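Local coordinates for protein inositol-1-monophosphatase (Thermotoga maritima, PDB 2P3N) that uses magnesium to hydrolyse phosphate monoesters such as inositol 1-phosphate and fructose 1,6-bisphosphate, working as a homotetramer, at residues I37-E40 and I41-E44. Residues are numbered along the deposited sequence; the frame is centred on the assembly and turned at random.
Sequences IVTE and IDRE
Asp42 and Thr39 cross at about a right angle, and a single carboxylate oxygen, Asp42 OD2, takes two donors from Thr39. The hydroxyl is the nearer: Thr39 OG1 gives its proton to Asp42 OD2 at 2.5 Å, arriving almost in line with the C-O bond. Thr39 N reaches the same Asp42 OD2 at 2.8 Å, but from above the carboxylate plane, 59° out of it. Thr39 OG1 also accepts from Ile41 N at 3.2 Å; with chi1 at 73°, the hydroxyl sits between its own backbone N and carbonyl carbon, facing the first turn of the helix. Thr39, the N-cap of helix 40-56, and Asp42, three residues on, thus form a capping box. The other oxygen, Asp42 OD1, is hydrogen-bonded to Thr84, which probably binds substrate, and the nearest atom of the Asp42 side chain is about 4 Å from the bound magnesium ion. Replacing Asp42 by an alanine removes both oxygens and would probably leave the amide and hydroxyl of Thr39 without their common acceptor, and Thr84 without its partner. Val38 touches both neighbours: CG2 packs on Asp42 CB at 3.6 Å and lies over one face of the Arg43 guanidinium, toward its rim. Glu40 OE2 stands 3.4 Å from Arg43 NH1, a salt bridge of charges alone, since the oxygen lies well out of the guanidinium plane; Arg43 NH2 pairs with Glu29.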
loop_
_atom_site.group_PDB
_atom_site.type_symbol
_atom_site.label_atom_id
_atom_site.label_comp_id
_atom_site.label_asym_id
_atom_site.label_seq_id
_atom_site.Cartn_x
_atom_site.Cartn_y
_atom_site.Cartn_z
ATOM N N ILE A 37 18.450 15.730 -15.721
ATOM C CA ILE A 37 18.944 14.403 -16.068
ATOM C C ILE A 37 17.896 13.438 -16.625
ATOM O O ILE A 37 16.688 13.681 -16.576
ATOM C CB ILE A 37 19.576 13.725 -14.840
ATOM C CG1 ILE A 37 18.524 13.620 -13.729
ATOM C CG2 ILE A 37 20.792 14.507 -14.373
ATOM C CD1 ILE A 37 18.899 12.691 -12.594
ATOM N N VAL A 38 18.390 12.328 -17.151
ATOM C CA VAL A 38 17.541 11.293 -17.699
ATOM C C VAL A 38 18.285 9.987 -17.440
ATOM O O VAL A 38 19.519 9.986 -17.272
ATOM C CB VAL A 38 17.306 11.487 -19.231
ATOM C CG1 VAL A 38 18.635 11.414 -19.988
ATOM C CG2 VAL A 38 16.333 10.430 -19.754
ATOM N N THR A 39 17.540 8.883 -17.382
ATOM C CA THR A 39 18.140 7.578 -17.156
ATOM C C THR A 39 17.658 6.610 -18.222
ATOM O O THR A 39 16.833 6.961 -19.066
ATOM C CB THR A 39 17.778 7.021 -15.751
ATOM O OG1 THR A 39 16.404 6.601 -15.722
ATOM C CG2 THR A 39 17.990 8.088 -14.700
ATOM N N GLU A 40 18.189 5.394 -18.180
ATOM C CA GLU A 40 17.806 4.364 -19.127
ATOM C C GLU A 40 16.401 3.851 -18.800
ATOM O O GLU A 40 15.732 3.259 -19.656
ATOM C CB GLU A 40 18.807 3.204 -19.082
ATOM C CG GLU A 40 18.588 2.141 -20.160
ATOM C CD GLU A 40 18.791 2.681 -21.578
ATOM O OE1 GLU A 40 18.329 2.028 -22.547
ATOM O OE2 GLU A 40 19.416 3.757 -21.720
ATOM N N ILE A 41 15.948 4.078 -17.566
ATOM C CA ILE A 41 14.614 3.626 -17.177
ATOM C C ILE A 41 13.555 4.612 -17.676
ATOM O O ILE A 41 12.406 4.229 -17.899
ATOM C CB ILE A 41 14.496 3.436 -15.653
ATOM C CG1 ILE A 41 15.513 2.400 -15.180
ATOM C CG2 ILE A 41 13.129 2.883 -15.304
ATOM C CD1 ILE A 41 16.942 2.788 -15.404
ATOM N N ASP A 42 13.942 5.877 -17.854
ATOM C CA ASP A 42 13.020 6.883 -18.384
ATOM C C ASP A 42 12.630 6.376 -19.780
ATOM O O ASP A 42 11.454 6.360 -20.151
ATOM C CB ASP A 42 13.712 8.251 -18.531
ATOM C CG ASP A 42 13.994 8.937 -17.186
ATOM O OD1 ASP A 42 13.323 9.946 -16.867
ATOM O OD2 ASP A 42 14.889 8.478 -16.450
ATOM N N ARG A 43 13.645 5.945 -20.536
ATOM C CA ARG A 43 13.475 5.436 -21.902
ATOM C C ARG A 43 12.746 4.105 -21.980
ATOM O O ARG A 43 11.905 3.891 -22.843
ATOM C CB ARG A 43 14.830 5.250 -22.581
ATOM C CG ARG A 43 15.665 6.491 -22.730
ATOM C CD ARG A 43 16.938 6.143 -23.494
ATOM N NE ARG A 43 17.877 7.261 -23.563
ATOM C CZ ARG A 43 18.645 7.655 -22.556
ATOM N NH1 ARG A 43 18.592 7.015 -21.394
ATOM N NH2 ARG A 43 19.459 8.692 -22.705
ATOM N N GLU A 44 13.108 3.192 -21.098
ATOM C CA GLU A 44 12.486 1.886 -21.079
ATOM C C GLU A 44 11.007 2.049 -20.743
ATOM O O GLU A 44 10.154 1.364 -21.306
ATOM C CB GLU A 44 13.210 1.023 -20.047
ATOM C CG GLU A 44 12.610 -0.332 -19.796
ATOM C CD GLU A 44 13.525 -1.202 -18.960
ATOM O OE1 GLU A 44 14.254 -0.656 -18.103
ATOM O OE2 GLU A 44 13.510 -2.431 -19.158
#